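Local coordinates for protein beta-lactamase (Sphaerobacter thermophilus, PDB 4EWF) that probably hydrolyses beta-lactams to substituted beta-amino acids, acting as a class A beta-lactamase, at residues P57-V62 with D104-T109; L120-V125 with S145-G150; A173-R178 with A234-V239. One frame throughout, in Å; residues are numbered along the deposited sequence.

Overall arrangement
The three contacts follow one another along a single chain of the class A beta-lactamase family. Interactions 1 and 2 are neighbours in the helical part, with centres about 11 Å apart. They touch where Leu-105 CB meets Leu-121 CD2 at 3.8 Å; helices 102-111 and 115-125 follow each other in the chain. Interaction 3 joins a helix to the five-stranded sheet. Its centre is about 19 Å from that of interaction 1, and the two meet where Ile-60 CG1 lies 4.2 Å from Leu-174 CD2. Interactions 2 and 3 lie on opposite sides of the chain's centre, with nearest atoms about 14 Å apart. The probable active site, marked by an SxxK pattern at Ser-52 and Lys-55, lies near interactions 1 and 2.

Interaction 1: P57-V62 with D104-T109; sequences PLMIAV and DLVYLT
Val-106 meets Met-59 and Val-62 with its two methyl groups, one for each partner. CG1 of Val-106 lies 4.0 Å from CG of Met-59, a selenomethionine. CG2 of Val-106 lies 4.0 Å from CG1 of Val-62. With chi1 at 174°, Val-106 sets CG1 anti to its backbone N and CG2 beside it, which splits the branches between the two partners. Met-59 crosses Val-106 at about a right angle and touches with its inner CG. Its chain then bends at chi3 (59°), and its end leads away from Val-106; the side chain also packs on Met-188 and Met-191 of helix 182-192. Val-62 and Val-106 pass each other in opposite directions. The contact is buried and wholly apolar. It packs helix 55-67 against helix 102-111 in the helical part of the class A beta-lactamase fold. Helix 55-67 starts at the lysine of a probable SxxK motif, Ser-52 and Lys-55, and Met-59 lies near it without touching. Thr-109 is buried, and its hydroxyl is satisfied within its own helix: OG1 donates to Leu-105 O at 2.8 Å. The Thr-109 backbone N reaches the same oxygen from the opposite face of the carbonyl plane. Thr-109 also packs on Ala-117 and Thr-118 of helix 115-125.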
loop_
_atom_site.group_PDB
_atom_site.type_symbol
_atom_site.label_atom_id
_atom_site.label_comp_id
_atom_site.label_asym_id
_atom_site.label_seq_id
_atom_site.Cartn_x
_atom_site.Cartn_y
_atom_site.Cartn_z
ATOM N N PRO A 57 -3.921 -2.125 6.056
ATOM C CA PRO A 57 -4.892 -2.307 7.136
ATOM C C PRO A 57 -4.382 -3.242 8.235
ATOM O O PRO A 57 -4.817 -3.101 9.366
ATOM C CB PRO A 57 -6.115 -2.908 6.423
ATOM C CG PRO A 57 -5.599 -3.436 5.133
ATOM C CD PRO A 57 -4.458 -2.529 4.744
ATOM N N LEU A 58 -3.486 -4.175 7.916
ATOM C CA LEU A 58 -2.885 -5.023 8.956
ATOM C C LEU A 58 -2.106 -4.156 9.956
ATOM O O LEU A 58 -2.243 -4.299 11.177
ATOM C CB LEU A 58 -1.957 -6.080 8.328
ATOM C CG LEU A 58 -1.061 -6.873 9.298
ATOM C CD1 LEU A 58 -1.869 -7.668 10.323
ATOM C CD2 LEU A 58 -0.115 -7.789 8.526
HETATM N N MSE A 59 -1.280 -3.252 9.433
HETATM C CA MSE A 59 -0.547 -2.323 10.285
HETATM C C MSE A 59 -1.511 -1.516 11.161
HETATM O O MSE A 59 -1.267 -1.305 12.346
HETATM C CB MSE A 59 0.291 -1.368 9.438
HETATM C CG MSE A 59 1.021 -0.290 10.248
HETATM SE SE MSE A 59 2.098 0.853 9.087
HETATM C CE MSE A 59 0.762 1.536 7.905
ATOM N N ILE A 60 -2.613 -1.061 10.571
ATOM C CA ILE A 60 -3.575 -0.281 11.330
ATOM C C ILE A 60 -4.119 -1.117 12.492
ATOM O O ILE A 60 -4.272 -0.621 13.611
ATOM C CB ILE A 60 -4.714 0.259 10.431
ATOM C CG1 ILE A 60 -4.135 1.234 9.400
ATOM C CG2 ILE A 60 -5.775 0.953 11.284
ATOM C CD1 ILE A 60 -5.115 1.638 8.247
ATOM N N ALA A 61 -4.398 -2.391 12.231
ATOM C CA ALA A 61 -4.921 -3.258 13.291
ATOM C C ALA A 61 -3.911 -3.356 14.426
ATOM O O ALA A 61 -4.279 -3.342 15.602
ATOM C CB ALA A 61 -5.258 -4.641 12.754
ATOM N N VAL A 62 -2.635 -3.457 14.065
ATOM C CA VAL A 62 -1.575 -3.510 15.064
ATOM C C VAL A 62 -1.538 -2.250 15.937
ATOM O O VAL A 62 -1.558 -2.335 17.168
ATOM C CB VAL A 62 -0.199 -3.740 14.405
ATOM C CG1 VAL A 62 0.905 -3.592 15.429
ATOM C CG2 VAL A 62 -0.159 -5.114 13.745
ATOM N N ASP A 104 9.948 -3.987 15.081
ATOM C CA ASP A 104 10.742 -4.592 14.015
ATOM C C ASP A 104 9.818 -5.255 12.981
ATOM O O ASP A 104 10.007 -5.107 11.770
ATOM C CB ASP A 104 11.674 -5.693 14.548
ATOM C CG ASP A 104 12.799 -5.163 15.447
ATOM O OD1 ASP A 104 13.129 -3.953 15.402
ATOM O OD2 ASP A 104 13.362 -5.995 16.197
ATOM N N LEU A 105 8.836 -6.015 13.462
ATOM C CA LEU A 105 7.941 -6.736 12.551
ATOM C C LEU A 105 7.140 -5.802 11.648
ATOM O O LEU A 105 6.966 -6.080 10.453
ATOM C CB LEU A 105 7.006 -7.671 13.318
ATOM C CG LEU A 105 7.640 -8.801 14.136
ATOM C CD1 LEU A 105 6.533 -9.724 14.643
ATOM C CD2 LEU A 105 8.639 -9.583 13.315
ATOM N N VAL A 106 6.630 -4.716 12.218
ATOM C CA VAL A 106 5.888 -3.732 11.431
ATOM C C VAL A 106 6.816 -3.138 10.381
ATOM O O VAL A 106 6.457 -3.031 9.208
ATOM C CB VAL A 106 5.309 -2.605 12.333
ATOM C CG1 VAL A 106 4.651 -1.508 11.490
ATOM C CG2 VAL A 106 4.300 -3.202 13.298
ATOM N N TYR A 107 8.027 -2.781 10.804
ATOM C CA TYR A 107 8.996 -2.184 9.889
ATOM C C TYR A 107 9.349 -3.094 8.706
ATOM O O TYR A 107 9.325 -2.654 7.551
ATOM C CB TYR A 107 10.282 -1.736 10.611
ATOM C CG TYR A 107 11.342 -1.383 9.598
ATOM C CD1 TYR A 107 11.281 -0.180 8.898
ATOM C CD2 TYR A 107 12.366 -2.271 9.296
ATOM C CE1 TYR A 107 12.211 0.135 7.939
ATOM C CE2 TYR A 107 13.309 -1.965 8.339
ATOM C CZ TYR A 107 13.222 -0.766 7.662
ATOM O OH TYR A 107 14.154 -0.450 6.713
ATOM N N LEU A 108 9.674 -4.355 8.986
ATOM C CA LEU A 108 9.976 -5.322 7.930
ATOM C C LEU A 108 8.776 -5.579 7.016
ATOM O O LEU A 108 8.908 -5.694 5.793
ATOM C CB LEU A 108 10.490 -6.642 8.529
ATOM C CG LEU A 108 11.814 -6.514 9.284
ATOM C CD1 LEU A 108 12.111 -7.804 10.017
ATOM C CD2 LEU A 108 12.954 -6.153 8.336
ATOM N N THR A 109 7.597 -5.645 7.618
ATOM C CA THR A 109 6.355 -5.815 6.867
ATOM C C THR A 109 6.148 -4.698 5.809
ATOM O O THR A 109 5.844 -4.972 4.646
ATOM C CB THR A 109 5.141 -5.891 7.828
ATOM O OG1 THR A 109 5.187 -7.125 8.563
ATOM C CG2 THR A 109 3.815 -5.831 7.054
#

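Interaction 2: L120-V125 with S145-G150; sequences LLIDLV and SRKMKG
Lys-147 and Asp-123 form a salt bridge, with NZ donating to Asp-123 OD1 at 2.8 Å. The ammonium group meets OD1 on the syn side, 21° out of the carboxylate plane. The bridge is lopsided: Asp-123 OD2 is 3.5 Å from NZ. The chain of Lys-147, extended beyond CG, carries NZ to the aspartate and crosses it at about a right angle. Asp-123 is exposed, so the ion pair sits at the outer margin of the contact.

The inner part is apolar. Ile-122 points toward the loop, and its CD1 lies 4.2 Å from both CA and CG of Lys-147. Its outer chain is straight (chi2 -178°), which carries CD1 to the base of the lysine. Lys-147 packs on Ile-122 near its backbone and pairs with Asp-123 at its end.

Segment 145-150 lies in the loop that probably corresponds to the omega loop of class A enzymes. A hydrogen bond between Arg-146 O and Asn-160 ND2 ties two parts of this loop together. One residue beyond the lysine, Met-148 N bonds to Asn-119 OD1, a second link to helix 115-125. The side chain of Met-148 packs on Lys-55 of helix 55-67. On the helix 115-125 side, Ile-122 also touches Leu-58 of helix 55-67, and Leu-121 packs on helix 102-111.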
loop_
_atom_site.group_PDB
_atom_site.type_symbol
_atom_site.label_atom_id
_atom_site.label_comp_id
_atom_site.label_asym_id
_atom_site.label_seq_id
_atom_site.Cartn_x
_atom_site.Cartn_y
_atom_site.Cartn_z
ATOM N N LEU A 120 3.430 -13.320 11.093
ATOM C CA LEU A 120 3.579 -13.211 12.541
ATOM C C LEU A 120 2.610 -12.167 13.137
ATOM O O LEU A 120 1.995 -12.408 14.181
ATOM C CB LEU A 120 5.030 -12.884 12.903
ATOM C CG LEU A 120 6.037 -14.041 12.772
ATOM C CD1 LEU A 120 7.473 -13.522 12.938
ATOM C CD2 LEU A 120 5.747 -15.150 13.800
ATOM N N LEU A 121 2.483 -11.015 12.475
ATOM C CA LEU A 121 1.532 -9.979 12.888
ATOM C C LEU A 121 0.077 -10.452 12.741
ATOM O O LEU A 121 -0.779 -10.130 13.560
ATOM C CB LEU A 121 1.747 -8.704 12.068
ATOM C CG LEU A 121 3.097 -8.002 12.255
ATOM C CD1 LEU A 121 3.210 -6.802 11.315
ATOM C CD2 LEU A 121 3.265 -7.562 13.693
ATOM N N ILE A 122 -0.201 -11.193 11.670
ATOM C CA ILE A 122 -1.526 -11.775 11.478
ATOM C C ILE A 122 -1.849 -12.736 12.620
ATOM O O ILE A 122 -2.970 -12.743 13.144
ATOM C CB ILE A 122 -1.639 -12.481 10.124
ATOM C CG1 ILE A 122 -1.535 -11.452 8.995
ATOM C CG2 ILE A 122 -2.950 -13.263 10.024
ATOM C CD1 ILE A 122 -1.693 -12.063 7.620
ATOM N N ASP A 123 -0.865 -13.522 13.043
ATOM C CA ASP A 123 -1.080 -14.419 14.185
ATOM C C ASP A 123 -1.331 -13.646 15.483
ATOM O O ASP A 123 -2.076 -14.093 16.355
ATOM C CB ASP A 123 0.123 -15.337 14.402
ATOM C CG ASP A 123 0.170 -16.495 13.411
ATOM O OD1 ASP A 123 -0.868 -16.787 12.767
ATOM O OD2 ASP A 123 1.250 -17.119 13.291
ATOM N N LEU A 124 -0.679 -12.504 15.639
ATOM C CA LEU A 124 -0.781 -11.778 16.901
ATOM C C LEU A 124 -2.142 -11.097 17.032
ATOM O O LEU A 124 -2.771 -11.134 18.073
ATOM C CB LEU A 124 0.309 -10.719 16.978
ATOM C CG LEU A 124 1.719 -11.220 17.257
ATOM C CD1 LEU A 124 2.661 -10.050 17.172
ATOM C CD2 LEU A 124 1.784 -11.887 18.629
ATOM N N VAL A 125 -2.584 -10.477 15.949
ATOM C CA VAL A 125 -3.777 -9.651 15.985
ATOM C C VAL A 125 -5.013 -10.418 15.480
ATOM O O VAL A 125 -6.141 -10.160 15.910
ATOM C CB VAL A 125 -3.526 -8.349 15.205
ATOM C CG1 VAL A 125 -3.966 -8.481 13.736
ATOM C CG2 VAL A 125 -4.190 -7.195 15.883
ATOM N N SER A 145 -8.017 -12.475 4.078
ATOM C CA SER A 145 -8.549 -13.797 4.370
ATOM C C SER A 145 -7.475 -14.861 4.193
ATOM O O SER A 145 -7.691 -16.022 4.505
ATOM C CB SER A 145 -9.758 -14.099 3.470
ATOM O OG SER A 145 -10.821 -13.180 3.731
ATOM N N ARG A 146 -6.301 -14.448 3.712
ATOM C CA ARG A 146 -5.234 -15.383 3.331
ATOM C C ARG A 146 -3.851 -14.863 3.761
ATOM O O ARG A 146 -3.483 -13.729 3.425
ATOM C CB ARG A 146 -5.288 -15.594 1.810
ATOM C CG ARG A 146 -4.164 -16.411 1.168
ATOM C CD ARG A 146 -4.383 -16.468 -0.352
ATOM N NE ARG A 146 -3.172 -16.746 -1.126
ATOM C CZ ARG A 146 -2.840 -17.947 -1.581
ATOM N NH1 ARG A 146 -3.624 -18.988 -1.331
ATOM N NH2 ARG A 146 -1.725 -18.108 -2.282
ATOM N N LYS A 147 -3.093 -15.677 4.505
ATOM C CA LYS A 147 -1.733 -15.306 4.902
ATOM C C LYS A 147 -0.870 -15.165 3.660
ATOM O O LYS A 147 -1.268 -15.574 2.559
ATOM C CB LYS A 147 -1.119 -16.384 5.811
ATOM C CG LYS A 147 -1.507 -16.278 7.289
ATOM C CD LYS A 147 -0.722 -17.290 8.121
ATOM C CE LYS A 147 -0.869 -17.065 9.619
ATOM N NZ LYS A 147 -0.280 -18.219 10.391
HETATM N N MSE A 148 0.314 -14.595 3.834
HETATM C CA MSE A 148 1.205 -14.369 2.706
HETATM C C MSE A 148 1.872 -15.673 2.291
HETATM O O MSE A 148 2.385 -16.404 3.139
HETATM C CB MSE A 148 2.260 -13.320 3.058
HETATM C CG MSE A 148 1.672 -12.018 3.506
HETATM SE SE MSE A 148 0.526 -11.160 2.158
HETATM C CE MSE A 148 -1.134 -11.219 3.151
ATOM N N LYS A 149 1.840 -15.967 0.990
ATOM C CA LYS A 149 2.485 -17.167 0.450
ATOM C C LYS A 149 3.425 -16.873 -0.723
ATOM O O LYS A 149 4.110 -17.764 -1.203
ATOM C CB LYS A 149 1.433 -18.199 0.033
ATOM C CG LYS A 149 0.599 -18.707 1.194
ATOM C CD LYS A 149 -0.722 -19.287 0.727
ATOM C CE LYS A 149 -1.677 -19.481 1.902
ATOM N NZ LYS A 149 -1.128 -20.404 2.939
ATOM N N GLY A 150 3.441 -15.625 -1.184
ATOM C CA GLY A 150 4.250 -15.242 -2.332
ATOM C C GLY A 150 3.659 -15.591 -3.697
ATOM O O GLY A 150 4.333 -15.477 -4.721
#

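Interaction 3: A173-R178 with A234-V239; sequences ALLEGR and AGTLVV
Leu-175 reaches from the end of helix 164-175 to Thr-236 and Val-238 on strand 235-244. The contact belongs to the alpha-beta-alpha sandwich of the beta-lactamase fold, where helices cover both faces of a sheet.

The apolar contacts all use one methyl group, Leu-175 CD1. It lies 3.6 Å from Val-238 CG2 and 3.7 Å from Thr-236 CG2. Leucine and threonine meet tip to tip, while leucine and Val-238 slide past each other in opposite directions. The Thr-236 torsion (chi1 -64°) sets OG1 beside the backbone N and CG2 anti to it, and the methyl meets the leucine. Its hydroxyl is used otherwise, in a hydrogen bond between OG1 and Thr-231 OG1. Thr-236 and Val-238 point toward the helix. Leu-237, between them, points away and packs on Ala-263 and Leu-264 of helix 249-266. Leu-175 also touches Leu-189 of helix 182-192.

Backbone hydrogen bonds shape both segments. The helix ends in a Schellman motif, with Arg-178 N bonded to Ala-173 O at 2.9 Å and Gly-177 N to Leu-174 O at 3.2 Å. Gly-177 has the positive phi (71°) of that motif. On the strand, Val-238 pairs with Val-33 and Leu-237 with Ile-230.

The charged contact lies within the turn. Arg-178 grips Glu-176 side-on, with NE and NH2 both on one oxygen, which lies in the guanidinium plane. NE meets Glu-176 OE2 at 2.8 Å, nearly in line with its C-O bond. NH2 reaches the same OE2 at 2.7 Å, from 56° above the carboxylate plane.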
loop_
_atom_site.group_PDB
_atom_site.type_symbol
_atom_site.label_atom_id
_atom_site.label_comp_id
_atom_site.label_asym_id
_atom_site.label_seq_id
_atom_site.Cartn_x
_atom_site.Cartn_y
_atom_site.Cartn_z
ATOM N N ALA A 173 -7.638 8.029 5.656
ATOM C CA ALA A 173 -7.864 7.866 7.083
ATOM C C ALA A 173 -6.565 8.115 7.860
ATOM O O ALA A 173 -6.582 8.750 8.911
ATOM C CB ALA A 173 -8.434 6.473 7.390
ATOM N N LEU A 174 -5.443 7.617 7.342
ATOM C CA LEU A 174 -4.160 7.851 8.008
ATOM C C LEU A 174 -3.829 9.339 8.017
ATOM O O LEU A 174 -3.443 9.887 9.042
ATOM C CB LEU A 174 -3.030 7.067 7.335
ATOM C CG LEU A 174 -3.061 5.540 7.509
ATOM C CD1 LEU A 174 -2.048 4.864 6.595
ATOM C CD2 LEU A 174 -2.794 5.153 8.962
ATOM N N LEU A 175 -3.976 9.988 6.862
ATOM C CA LEU A 175 -3.645 11.410 6.733
ATOM C C LEU A 175 -4.516 12.316 7.611
ATOM O O LEU A 175 -4.100 13.405 7.994
ATOM C CB LEU A 175 -3.765 11.847 5.266
ATOM C CG LEU A 175 -2.733 11.224 4.321
ATOM C CD1 LEU A 175 -3.091 11.503 2.876
ATOM C CD2 LEU A 175 -1.351 11.777 4.633
ATOM N N GLU A 176 -5.730 11.869 7.918
ATOM C CA GLU A 176 -6.668 12.692 8.666
ATOM C C GLU A 176 -6.711 12.329 10.146
ATOM O O GLU A 176 -7.476 12.914 10.903
ATOM C CB GLU A 176 -8.069 12.589 8.047
ATOM C CG GLU A 176 -8.140 13.097 6.605
ATOM C CD GLU A 176 -9.451 12.734 5.895
ATOM O OE1 GLU A 176 -9.536 12.925 4.663
ATOM O OE2 GLU A 176 -10.393 12.258 6.563
ATOM N N GLY A 177 -5.893 11.360 10.558
ATOM C CA GLY A 177 -5.852 10.955 11.955
ATOM C C GLY A 177 -7.098 10.203 12.393
ATOM O O GLY A 177 -7.431 10.170 13.579
ATOM N N ARG A 178 -7.776 9.580 11.430
ATOM C CA ARG A 178 -8.995 8.827 11.691
ATOM C C ARG A 178 -8.774 7.318 11.795
ATOM O O ARG A 178 -9.627 6.608 12.338
ATOM C CB ARG A 178 -10.038 9.102 10.600
ATOM C CG ARG A 178 -10.850 10.372 10.802
ATOM C CD ARG A 178 -12.001 10.450 9.801
ATOM N NE ARG A 178 -11.520 10.489 8.420
ATOM C CZ ARG A 178 -11.506 9.448 7.589
ATOM N NH1 ARG A 178 -11.965 8.263 7.984
ATOM N NH2 ARG A 178 -11.041 9.597 6.353
ATOM N N ALA A 234 2.565 22.527 -0.799
ATOM C CA ALA A 234 1.338 22.935 -1.476
ATOM C C ALA A 234 0.139 22.007 -1.206
ATOM O O ALA A 234 -0.999 22.357 -1.534
ATOM C CB ALA A 234 1.586 23.038 -2.970
ATOM N N GLY A 235 0.391 20.829 -0.625
ATOM C CA GLY A 235 -0.681 19.893 -0.305
ATOM C C GLY A 235 -0.314 18.432 -0.535
ATOM O O GLY A 235 0.825 18.118 -0.897
ATOM N N THR A 236 -1.280 17.537 -0.330
ATOM C CA THR A 236 -1.015 16.099 -0.409
ATOM C C THR A 236 -1.849 15.397 -1.476
ATOM O O THR A 236 -3.056 15.605 -1.568
ATOM C CB THR A 236 -1.266 15.406 0.949
ATOM O OG1 THR A 236 -0.343 15.916 1.915
ATOM C CG2 THR A 236 -1.069 13.893 0.831
ATOM N N LEU A 237 -1.187 14.561 -2.269
ATOM C CA LEU A 237 -1.843 13.752 -3.273
ATOM C C LEU A 237 -2.036 12.320 -2.752
ATOM O O LEU A 237 -1.079 11.686 -2.304
ATOM C CB LEU A 237 -0.970 13.709 -4.531
ATOM C CG LEU A 237 -1.592 12.989 -5.722
ATOM C CD1 LEU A 237 -2.657 13.894 -6.328
ATOM C CD2 LEU A 237 -0.535 12.647 -6.752
ATOM N N VAL A 238 -3.259 11.799 -2.811
ATOM C CA VAL A 238 -3.460 10.385 -2.464
ATOM C C VAL A 238 -3.505 9.547 -3.735
ATOM O O VAL A 238 -4.221 9.880 -4.669
ATOM C CB VAL A 238 -4.754 10.166 -1.653
ATOM C CG1 VAL A 238 -5.006 8.687 -1.429
ATOM C CG2 VAL A 238 -4.679 10.919 -0.318
ATOM N N VAL A 239 -2.745 8.455 -3.759
ATOM C CA VAL A 239 -2.624 7.633 -4.955
ATOM C C VAL A 239 -2.810 6.138 -4.667
ATOM O O VAL A 239 -2.041 5.538 -3.929
ATOM C CB VAL A 239 -1.246 7.841 -5.623
ATOM C CG1 VAL A 239 -1.086 6.901 -6.838
ATOM C CG2 VAL A 239 -1.074 9.308 -6.006
#